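Local coordinates for protein glycoside hydrolase family 61 (Trichoderma reesei QM6a, PDB 5O2X) that probably cleaves cellulose oxidatively at a surface-bound copper ion, as a lytic polysaccharide monooxygenase of family AA9, at residues 49-55 with 195-201; 91-97 with 109-115; 41-45 with 56-60. All blocks are in the same frame, centred on the assembly; numbering follows the deposited sequence. Where two conformers were deposited one is given.

Contact 1: residues 49-55 with 195-201; sequences YQNPDII and GTDLYHA. With MAN (alpha-D-mannopyranose), chain E; MAN (alpha-D-mannopyranose), chain F.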
loop_
_atom_site.group_PDB
_atom_site.type_symbol
_atom_site.label_atom_id
_atom_site.label_comp_id
_atom_site.label_asym_id
_atom_site.label_seq_id
_atom_site.Cartn_x
_atom_site.Cartn_y
_atom_site.Cartn_z
ATOM N N TYR A 49 4.168 12.340 9.279
ATOM C CA TYR A 49 4.926 11.090 9.194
ATOM C C TYR A 49 5.234 10.474 10.559
ATOM O O TYR A 49 5.492 9.275 10.642
ATOM C CB TYR A 49 6.247 11.307 8.465
ATOM C CG TYR A 49 6.174 11.435 6.965
ATOM C CD1 TYR A 49 5.021 11.189 6.215
ATOM C CD2 TYR A 49 7.320 11.821 6.275
ATOM C CE1 TYR A 49 5.025 11.284 4.825
ATOM C CE2 TYR A 49 7.337 11.901 4.889
ATOM C CZ TYR A 49 6.210 11.592 4.169
ATOM O OH TYR A 49 6.281 11.670 2.800
ATOM N N GLN A 50 5.252 11.304 11.618
ATOM C CA GLN A 50 5.475 10.823 12.959
ATOM C C GLN A 50 4.173 10.722 13.763
ATOM O O GLN A 50 4.209 10.589 14.969
ATOM C CB GLN A 50 6.572 11.626 13.670
ATOM C CG GLN A 50 7.992 11.096 13.345
ATOM C CD GLN A 50 8.425 11.273 11.898
ATOM O OE1 GLN A 50 8.660 12.395 11.459
ATOM N NE2 GLN A 50 8.542 10.170 11.172
ATOM N N ASN A 51 3.035 10.771 13.055
ATOM C CA ASN A 51 1.680 10.724 13.598
ATOM C C ASN A 51 1.055 9.409 13.184
ATOM O O ASN A 51 1.362 8.900 12.102
ATOM C CB ASN A 51 0.876 11.884 12.950
ATOM C CG ASN A 51 -0.557 11.964 13.448
ATOM O OD1 ASN A 51 -1.547 11.303 12.939
ATOM N ND2 ASN A 51 -0.720 12.736 14.498
ATOM N N PRO A 52 0.093 8.874 13.955
ATOM C CA PRO A 52 -0.559 7.631 13.585
ATOM C C PRO A 52 -1.206 7.621 12.214
ATOM O O PRO A 52 -1.401 6.533 11.648
ATOM C CB PRO A 52 -1.597 7.443 14.713
ATOM C CG PRO A 52 -1.761 8.789 15.367
ATOM C CD PRO A 52 -0.423 9.400 15.245
ATOM N N ASP A 53 -1.570 8.765 11.684
ATOM C CA ASP A 53 -2.203 8.805 10.348
ATOM C C ASP A 53 -1.362 8.163 9.260
ATOM O O ASP A 53 -1.912 7.687 8.273
ATOM C CB ASP A 53 -2.520 10.261 9.953
ATOM C CG ASP A 53 -3.720 10.844 10.670
ATOM O OD1 ASP A 53 -4.449 10.120 11.380
ATOM O OD2 ASP A 53 -3.914 12.080 10.478
ATOM N N ILE A 54 -0.025 8.198 9.369
ATOM C CA ILE A 54 0.787 7.611 8.278
ATOM C C ILE A 54 0.647 6.101 8.221
ATOM O O ILE A 54 0.957 5.499 7.177
ATOM C CB ILE A 54 2.269 8.011 8.447
ATOM C CG1 ILE A 54 3.091 7.734 7.181
ATOM C CG2 ILE A 54 2.923 7.318 9.655
ATOM C CD1 ILE A 54 2.576 8.367 5.902
ATOM N N ILE A 55 0.195 5.457 9.302
ATOM C CA ILE A 55 0.225 3.995 9.338
ATOM C C ILE A 55 -0.718 3.408 8.310
ATOM O O ILE A 55 -0.334 2.635 7.432
ATOM C CB ILE A 55 -0.075 3.498 10.765
ATOM C CG1 ILE A 55 0.948 4.063 11.785
ATOM C CG2 ILE A 55 -0.085 1.986 10.781
ATOM C CD1 ILE A 55 0.481 3.912 13.218
ATOM N N GLY A 195 5.372 2.060 11.725
ATOM C CA GLY A 195 4.861 2.999 10.725
ATOM C C GLY A 195 5.322 4.417 10.897
ATOM O O GLY A 195 5.686 5.057 9.895
ATOM N N THR A 196 5.361 4.921 12.138
ATOM C CA THR A 196 5.760 6.311 12.358
ATOM C C THR A 196 7.284 6.532 12.324
ATOM O O THR A 196 7.719 7.674 12.498
ATOM C CB THR A 196 5.172 6.847 13.676
ATOM O OG1 THR A 196 5.670 6.049 14.758
ATOM C CG2 THR A 196 3.687 6.866 13.639
ATOM N N ASP A 197 8.032 5.461 12.079
ATOM C CA ASP A 197 9.473 5.554 11.850
ATOM C C ASP A 197 9.837 5.321 10.393
ATOM O O ASP A 197 11.017 5.432 10.052
ATOM C CB ASP A 197 10.207 4.532 12.716
ATOM C CG ASP A 197 10.180 4.875 14.197
ATOM O OD1 ASP A 197 10.038 6.026 14.621
ATOM O OD2 ASP A 197 10.318 3.884 14.967
ATOM N N LEU A 198 8.878 5.064 9.500
ATOM C CA LEU A 198 9.227 4.760 8.119
ATOM C C LEU A 198 9.887 5.947 7.418
ATOM O O LEU A 198 10.888 5.777 6.734
ATOM C CB LEU A 198 7.976 4.353 7.313
ATOM C CG LEU A 198 7.396 3.005 7.672
ATOM C CD1 LEU A 198 6.037 2.849 7.003
ATOM C CD2 LEU A 198 8.319 1.856 7.265
ATOM N N TYR A 199 9.289 7.136 7.523
ATOM C CA TYR A 199 9.617 8.264 6.650
ATOM C C TYR A 199 9.871 9.535 7.463
ATOM O O TYR A 199 9.262 9.746 8.502
ATOM C CB TYR A 199 8.431 8.562 5.738
ATOM C CG TYR A 199 7.960 7.385 4.927
ATOM C CD1 TYR A 199 8.844 6.538 4.252
ATOM C CD2 TYR A 199 6.619 7.108 4.812
ATOM C CE1 TYR A 199 8.380 5.497 3.486
ATOM C CE2 TYR A 199 6.158 6.078 4.046
ATOM C CZ TYR A 199 7.033 5.266 3.354
ATOM O OH TYR A 199 6.621 4.240 2.555
ATOM N N HIS A 200 10.740 10.369 6.912
ATOM C CA HIS A 200 10.995 11.676 7.460
ATOM C C HIS A 200 10.898 12.736 6.375
ATOM O O HIS A 200 11.204 12.469 5.209
ATOM C CB HIS A 200 12.345 11.761 8.191
ATOM C CG HIS A 200 12.298 11.009 9.479
ATOM N ND1 HIS A 200 12.414 9.647 9.578
ATOM C CD2 HIS A 200 12.018 11.457 10.721
ATOM C CE1 HIS A 200 12.213 9.274 10.840
ATOM N NE2 HIS A 200 12.014 10.366 11.553
ATOM N N ALA A 201 10.531 13.942 6.770
ATOM C CA ALA A 201 10.251 15.031 5.851
ATOM C C ALA A 201 11.470 15.480 5.057
ATOM O O ALA A 201 11.304 16.132 4.022
ATOM C CB ALA A 201 9.698 16.231 6.613
HETATM C C1 MAN E . 6.451 6.829 15.648
HETATM C C2 MAN E . 7.150 5.909 16.612
HETATM C C3 MAN E . 6.068 5.225 17.490
HETATM C C4 MAN E . 5.095 6.217 18.138
HETATM C C5 MAN E . 4.566 7.186 17.105
HETATM C C6 MAN E . 3.786 8.351 17.693
HETATM O O2 MAN E . 8.000 6.671 17.448
HETATM O O3 MAN E . 6.660 4.387 18.499
HETATM O O4 MAN E . 3.964 5.522 18.680
HETATM O O5 MAN E . 5.642 7.772 16.330
HETATM O O6 MAN E . 2.997 9.009 16.766
HETATM C C1 MAN F . 16.480 14.405 6.852
HETATM C C2 MAN F . 16.462 12.987 7.457
HETATM C C3 MAN F . 16.014 13.017 8.901
HETATM C C4 MAN F . 16.901 13.972 9.650
HETATM C C5 MAN F . 16.836 15.342 8.997
HETATM C C6 MAN F . 17.715 16.326 9.758
HETATM O O2 MAN F . 17.758 12.371 7.426
HETATM O O3 MAN F . 16.054 11.705 9.480
HETATM O O4 MAN F . 16.415 13.991 10.993
HETATM O O5 MAN F . 17.285 15.258 7.642
HETATM O O6 MAN F . 17.625 17.620 9.151
HETATM O O HOH W 1 6.702 7.472 8.799
HETATM O O HOH W 2 9.617 14.033 9.517
#

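Contact 2: residues 91-97 with 109-115; sequences VDYLANC and LEFFKID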
loop_
_atom_site.group_PDB
_atom_site.type_symbol
_atom_site.label_atom_id
_atom_site.label_comp_id
_atom_site.label_asym_id
_atom_site.label_seq_id
_atom_site.Cartn_x
_atom_site.Cartn_y
_atom_site.Cartn_z
ATOM N N VAL A 91 5.078 1.404 -3.151
ATOM C CA VAL A 91 5.696 0.458 -2.226
ATOM C C VAL A 91 4.619 -0.353 -1.551
ATOM O O VAL A 91 3.459 0.045 -1.420
ATOM C CB VAL A 91 6.544 1.219 -1.156
ATOM C CG1 VAL A 91 7.787 1.839 -1.774
ATOM C CG2 VAL A 91 5.731 2.242 -0.388
ATOM N N ASP A 92 5.041 -1.532 -1.059
ATOM C CA ASP A 92 4.158 -2.412 -0.303
ATOM C C ASP A 92 4.899 -2.982 0.877
ATOM O O ASP A 92 6.079 -3.375 0.756
ATOM C CB ASP A 92 3.638 -3.594 -1.143
ATOM C CG ASP A 92 2.699 -3.116 -2.219
ATOM O OD1 ASP A 92 1.482 -3.023 -1.976
ATOM O OD2 ASP A 92 3.175 -2.809 -3.364
ATOM N N TYR A 93 4.192 -3.072 2.001
ATOM C CA TYR A 93 4.725 -3.617 3.232
ATOM C C TYR A 93 3.748 -4.636 3.800
ATOM O O TYR A 93 2.541 -4.598 3.553
ATOM C CB TYR A 93 4.871 -2.535 4.315
ATOM C CG TYR A 93 5.734 -1.356 3.949
ATOM C CD1 TYR A 93 5.222 -0.276 3.239
ATOM C CD2 TYR A 93 7.048 -1.294 4.367
ATOM C CE1 TYR A 93 5.983 0.827 2.941
ATOM C CE2 TYR A 93 7.827 -0.169 4.085
ATOM C CZ TYR A 93 7.305 0.880 3.376
ATOM O OH TYR A 93 8.101 1.965 3.132
ATOM N N LEU A 94 4.303 -5.529 4.640
ATOM C CA LEU A 94 3.503 -6.379 5.515
ATOM C C LEU A 94 3.917 -6.110 6.955
ATOM O O LEU A 94 5.093 -5.818 7.219
ATOM C CB LEU A 94 3.694 -7.860 5.220
ATOM C CG LEU A 94 3.197 -8.329 3.871
ATOM C CD1 LEU A 94 3.633 -9.740 3.589
ATOM C CD2 LEU A 94 1.691 -8.275 3.762
ATOM N N ALA A 95 2.993 -6.301 7.895
ATOM C CA ALA A 95 3.323 -6.279 9.315
ATOM C C ALA A 95 2.546 -7.386 9.977
ATOM O O ALA A 95 1.327 -7.507 9.801
ATOM C CB ALA A 95 2.973 -4.962 9.994
ATOM N N ASN A 96 3.225 -8.205 10.786
ATOM C CA ASN A 96 2.554 -9.277 11.500
ATOM C C ASN A 96 1.624 -8.695 12.574
ATOM O O ASN A 96 2.014 -7.811 13.341
ATOM C CB ASN A 96 3.622 -10.170 12.130
ATOM C CG ASN A 96 3.093 -11.558 12.442
ATOM O OD1 ASN A 96 2.053 -11.723 13.084
ATOM N ND2 ASN A 96 3.795 -12.572 11.927
ATOM N N CYS A 97 0.406 -9.212 12.632
ATOM C CA CYS A 97 -0.567 -8.757 13.629
ATOM C C CYS A 97 -0.408 -9.438 14.971
ATOM O O CYS A 97 -1.036 -9.037 15.961
ATOM C CB CYS A 97 -1.979 -9.008 13.127
ATOM S SG CYS A 97 -2.255 -7.929 11.683
ATOM N N LEU A 109 2.429 -2.056 14.869
ATOM C CA LEU A 109 2.756 -2.827 13.670
ATOM C C LEU A 109 4.156 -2.470 13.192
ATOM O O LEU A 109 4.512 -1.289 13.059
ATOM C CB LEU A 109 1.741 -2.532 12.560
ATOM C CG LEU A 109 0.329 -3.048 12.808
ATOM C CD1 LEU A 109 -0.630 -2.455 11.799
ATOM C CD2 LEU A 109 0.294 -4.569 12.742
ATOM N N GLU A 110 4.949 -3.508 12.893
ATOM C CA GLU A 110 6.311 -3.324 12.416
ATOM C C GLU A 110 6.379 -3.834 10.971
ATOM O O GLU A 110 6.339 -5.046 10.691
ATOM C CB GLU A 110 7.295 -4.023 13.343
ATOM C CG GLU A 110 7.304 -3.392 14.731
ATOM C CD GLU A 110 8.155 -4.114 15.716
ATOM O OE1 GLU A 110 8.882 -5.040 15.331
ATOM O OE2 GLU A 110 8.081 -3.748 16.908
ATOM N N PHE A 111 6.466 -2.880 10.060
ATOM C CA PHE A 111 6.328 -3.113 8.635
ATOM C C PHE A 111 7.653 -3.491 8.002
ATOM O O PHE A 111 8.664 -2.798 8.171
ATOM C CB PHE A 111 5.811 -1.850 7.959
ATOM C CG PHE A 111 4.410 -1.510 8.351
ATOM C CD1 PHE A 111 3.331 -2.167 7.779
ATOM C CD2 PHE A 111 4.157 -0.563 9.337
ATOM C CE1 PHE A 111 2.021 -1.893 8.161
ATOM C CE2 PHE A 111 2.857 -0.302 9.737
ATOM C CZ PHE A 111 1.789 -0.942 9.139
ATOM N N PHE A 112 7.644 -4.577 7.215
ATOM C CA PHE A 112 8.763 -4.934 6.350
ATOM C C PHE A 112 8.310 -4.757 4.896
ATOM O O PHE A 112 7.168 -5.041 4.537
ATOM C CB PHE A 112 9.307 -6.345 6.641
ATOM C CG PHE A 112 8.293 -7.462 6.615
ATOM C CD1 PHE A 112 7.605 -7.829 7.788
ATOM C CD2 PHE A 112 8.050 -8.184 5.472
ATOM C CE1 PHE A 112 6.721 -8.858 7.776
ATOM C CE2 PHE A 112 7.166 -9.243 5.477
ATOM C CZ PHE A 112 6.489 -9.591 6.624
ATOM N N LYS A 113 9.236 -4.250 4.074
ATOM C CA LYS A 113 8.909 -3.896 2.698
ATOM C C LYS A 113 9.037 -5.095 1.780
ATOM O O LYS A 113 10.121 -5.716 1.703
ATOM C CB LYS A 113 9.831 -2.762 2.240
ATOM C CG LYS A 113 9.451 -2.210 0.879
ATOM C CD LYS A 113 10.396 -1.144 0.360
ATOM C CE LYS A 113 10.166 0.214 1.009
ATOM N NZ LYS A 113 11.320 1.120 0.719
ATOM N N ILE A 114 7.961 -5.420 1.084
ATOM C CA ILE A 114 7.973 -6.539 0.140
ATOM C C ILE A 114 8.090 -6.138 -1.326
ATOM O O ILE A 114 8.449 -6.999 -2.125
ATOM C CB ILE A 114 6.782 -7.505 0.371
ATOM C CG1 ILE A 114 5.428 -6.871 0.123
ATOM C CG2 ILE A 114 6.891 -8.135 1.754
ATOM C CD1 ILE A 114 4.292 -7.886 0.042
ATOM N N ASP A 115 7.848 -4.880 -1.684
ATOM C CA ASP A 115 8.191 -4.404 -3.018
ATOM C C ASP A 115 8.351 -2.909 -2.963
ATOM O O ASP A 115 8.004 -2.229 -1.983
ATOM C CB ASP A 115 7.229 -4.882 -4.135
ATOM C CG ASP A 115 5.983 -4.058 -4.345
ATOM O OD1 ASP A 115 5.614 -3.310 -3.420
ATOM O OD2 ASP A 115 5.369 -4.190 -5.434
HETATM O O HOH W 3 5.939 -7.624 11.487
HETATM O O HOH W 4 4.168 -6.177 13.681
#

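Contact 3: residues 41-45 with 56-60; sequences NGFVS and CHKNA. With NAG (2-acetamido-2-deoxy-beta-D-glucopyranose), chain B.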
loop_
_atom_site.group_PDB
_atom_site.type_symbol
_atom_site.label_atom_id
_atom_site.label_comp_id
_atom_site.label_asym_id
_atom_site.label_seq_id
_atom_site.Cartn_x
_atom_site.Cartn_y
_atom_site.Cartn_z
ATOM N N ASN A 41 -10.400 11.632 -1.007
ATOM C CA ASN A 41 -9.417 10.906 -1.833
ATOM C C ASN A 41 -7.986 11.427 -1.614
ATOM O O ASN A 41 -7.094 11.160 -2.449
ATOM C CB ASN A 41 -9.778 10.939 -3.315
ATOM C CG ASN A 41 -10.780 9.894 -3.706
ATOM O OD1 ASN A 41 -10.928 8.859 -3.034
ATOM N ND2 ASN A 41 -11.427 10.123 -4.827
ATOM N N GLY A 42 -7.745 12.085 -0.488
ATOM C CA GLY A 42 -6.477 12.758 -0.275
ATOM C C GLY A 42 -5.402 11.928 0.414
ATOM O O GLY A 42 -5.382 10.685 0.336
ATOM N N PHE A 43 -4.462 12.658 1.007
ATOM C CA PHE A 43 -3.154 12.156 1.351
ATOM C C PHE A 43 -2.799 12.465 2.807
ATOM O O PHE A 43 -3.433 13.252 3.486
ATOM C CB PHE A 43 -2.102 12.766 0.398
ATOM C CG PHE A 43 -2.164 14.281 0.331
ATOM C CD1 PHE A 43 -1.583 15.066 1.307
ATOM C CD2 PHE A 43 -2.822 14.906 -0.740
ATOM C CE1 PHE A 43 -1.685 16.447 1.227
ATOM C CE2 PHE A 43 -2.927 16.283 -0.800
ATOM C CZ PHE A 43 -2.356 17.062 0.181
ATOM N N VAL A 44 -1.701 11.833 3.225
ATOM C CA VAL A 44 -0.983 12.149 4.457
ATOM C C VAL A 44 0.294 12.870 4.082
ATOM O O VAL A 44 1.017 12.432 3.174
ATOM C CB VAL A 44 -0.696 10.860 5.273
ATOM C CG1 VAL A 44 -0.012 11.218 6.580
ATOM C CG2 VAL A 44 -1.958 10.068 5.517
ATOM N N SER A 45 0.569 13.999 4.733
ATOM C CA SER A 45 1.724 14.812 4.418
ATOM C C SER A 45 2.891 14.496 5.338
ATOM O O SER A 45 2.732 13.891 6.406
ATOM C CB SER A 45 1.365 16.308 4.596
ATOM O OG SER A 45 0.381 16.735 3.708
ATOM N N CYS A 56 -2.003 3.775 8.397
ATOM C CA CYS A 56 -3.075 3.268 7.544
ATOM C C CYS A 56 -4.003 4.393 7.051
ATOM O O CYS A 56 -5.159 4.142 6.694
ATOM C CB CYS A 56 -3.866 2.164 8.231
ATOM S SG CYS A 56 -2.923 0.628 8.449
ATOM N N HIS A 57 -3.481 5.616 6.982
ATOM C CA HIS A 57 -4.234 6.791 6.513
ATOM C C HIS A 57 -5.034 7.389 7.690
ATOM O O HIS A 57 -5.037 6.895 8.821
ATOM C CB HIS A 57 -5.031 6.554 5.239
ATOM C CG HIS A 57 -5.012 7.715 4.278
ATOM N ND1 HIS A 57 -5.353 8.997 4.676
ATOM C CD2 HIS A 57 -4.738 7.751 2.955
ATOM C CE1 HIS A 57 -5.261 9.767 3.607
ATOM N NE2 HIS A 57 -4.890 9.037 2.550
ATOM N N LYS A 58 -5.707 8.521 7.400
ATOM C CA LYS A 58 -6.246 9.360 8.459
ATOM C C LYS A 58 -7.255 8.637 9.338
ATOM O O LYS A 58 -8.223 8.040 8.891
ATOM C CB LYS A 58 -6.882 10.612 7.857
ATOM C CG LYS A 58 -5.862 11.537 7.267
ATOM C CD LYS A 58 -6.547 12.788 6.668
ATOM C CE LYS A 58 -5.560 13.722 6.031
ATOM N NZ LYS A 58 -6.261 14.923 5.505
ATOM N N ASN A 59 -7.007 8.729 10.652
ATOM C CA ASN A 59 -7.921 8.225 11.666
ATOM C C ASN A 59 -8.230 6.760 11.464
ATOM O O ASN A 59 -9.262 6.285 11.905
ATOM C CB ASN A 59 -9.213 9.059 11.714
ATOM C CG ASN A 59 -8.972 10.447 12.132
ATOM O OD1 ASN A 59 -7.899 10.808 12.584
ATOM N ND2 ASN A 59 -10.033 11.261 12.030
ATOM N N ALA A 60 -7.306 5.972 10.870
ATOM C CA ALA A 60 -7.732 4.656 10.425
ATOM C C ALA A 60 -8.033 3.737 11.609
ATOM O O ALA A 60 -7.322 3.738 12.611
ATOM C CB ALA A 60 -6.675 4.015 9.541
HETATM C C1 NAG B . -9.967 12.593 12.518
HETATM C C2 NAG B . -10.967 13.500 11.804
HETATM C C3 NAG B . -10.928 14.871 12.492
HETATM C C4 NAG B . -11.145 14.769 13.975
HETATM C C5 NAG B . -10.201 13.763 14.585
HETATM C C6 NAG B . -10.442 13.473 16.084
HETATM C C7 NAG B . -11.363 13.574 9.388
HETATM C C8 NAG B . -10.783 13.891 8.039
HETATM N N2 NAG B . -10.560 13.673 10.413
HETATM O O3 NAG B . -11.955 15.712 11.911
HETATM O O4 NAG B . -10.987 16.048 14.604
HETATM O O5 NAG B . -10.324 12.527 13.904
HETATM O O6 NAG B . -11.813 13.254 16.352
HETATM O O7 NAG B . -12.528 13.238 9.507
HETATM O O HOH W 5 -3.527 15.712 4.689
#

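Contact 1: residues 49-55 with 195-201
The carboxamide of Q50 reaches across to the backbone of 195-201 and spends both its N-H groups there. NE2 of Q50 donates to the carbonyl O of Y199 at 2.8 Å and, almost straight at 172°, to the carbonyl O of T196 at 2.9 Å. Both acceptors lie in the amide plane. The bend at chi2 (66°) turns the amide back toward 195-201, although the side chain sets out away from it. The amide also lies nearly flat over one face of the H200 ring, with planes 12° apart. Its other end, OE1, accepts from a water that in turn accepts from A201 N. A second water ties Y49 O and G195 O to Y199 N. This is a join between two loops of the AA9 beta-sandwich: 49-55 runs into the short, weakly bonded helix 53-56, and 195-201 follows strand 193-194. N51 OD1 caps the start of that helix by accepting from D53 N at 2.8 Å. T196 carries an O-linked mannose on OG1, and O6 of this sugar donates to Q50 O at 2.7 Å. Beside the polar grip, Y199 CB sits over the face of the Y49 ring, 3.7 Å from its centroid, and the Y199 ring turns an edge to the same ring. The hydroxyls bond elsewhere, Y49 to N173 and Y199 to E158. CG2 of I54 rests on G195 O.

Contact 2: residues 91-97 with 109-115
F112 holds CG between its backbone N and carbonyl carbon (chi1 54°), which swings the ring back over L94. L94 O then lies above one face of that ring, 3.3 Å from F112 CD1, and L94 CB packs over the same ring. D115 has a similar first torsion, chi1 85°. It carries the carboxylate to that of D92, whose CG stands beside its own backbone N. D92 OD2 and D115 OD1 are only 2.5 Å apart, so one of the two acids probably holds a proton and donates it to the other. The two carboxylates are turned 49° against each other. Each has a further partner: D92 OD1 bonds to H157, and D115 OD2 to W140. The backbones form an antiparallel pair in the sheet of the AA9 beta-sandwich that also contains strand 151-161. L94 and F112 are a hydrogen-bonded pair, with L94 N to F112 O at 2.9 Å and F112 N to L94 O at 2.8 Å. Between D92 and Y93 the register slips by one residue. I114 and D115 both face D92 in a classic beta bulge: D92 O accepts from I114 N at 2.8 Å and, weakly, from D115 N. On the face with Y93, A95, F111 and K113, the methyl of A95 lies over the F111 ring, 3.9 Å from its centroid. K113 runs across the face of the Y93 ring, and its CE comes to 3.4 Å from Y93 OH. Its NZ goes on to the carbonyls of P220 and P222, while Y93 OH pairs with Y199 OH. Toward N96 the strands part, and two waters bridge N96 to E110, one through N96 N and E110 O, the other through N96 O and E110 N.

Contact 3: residues 41-45 with 56-60
Neither 41-45 nor 56-60 is regular helix or strand, and their nearest CA atoms, those of V44 and H57, stand 6.6 Å apart. H57 leaves helix 53-56 with a positive phi of 85° and opens a type II beta turn that runs to A60. Its ring lies between the two segments. NE2 donates to G42 O at 2.8 Å, from above the carbonyl plane and with a bent N-H angle of 143°. ND1 accepts from K58 N at 2.8 Å, close to the ring plane. Both ring nitrogens are thus engaged, which fixes the ring's rotation and places the proton on NE2. CG2 of V44 covers one face, 3.9 Å from the ring centroid. A phenylalanine in place of H57 would probably leave G42 O and K58 N without their ring partners and the ring freer to turn. The extended K58 side chain lays CE 3.3 Å from F43 O, and a water bridges that oxygen to K58 NZ. N59, inside the turn, carries an N-linked GlcNAc. C56 is disulfide-bonded to C177. The F43 side chain comes within about 5 Å of the copper ion, so the contact ties a glycosylated turn to a loop beside the AA9 copper site.

Along the chain contact 3 closes before contact 2 opens. Contact 2 is nested inside the long loop closed by contact 1, whose segments alternate with those of contact 3. Contacts 1 and 3 share helix 53-56 and have centres about 11 Å apart; D53 OD1 meets N59 N, and I54 packs on V44. Contact 1 also touches the sheet of contact 2, about 14 Å away between centres, where the hydroxyls of Y199 and Y93 meet. Contacts 2 and 3 are about 17 Å apart between centres and do not touch. Contact 1 thus touches both the strand pair and the loop near the copper, and joins these loops to the AA9 beta-sandwich.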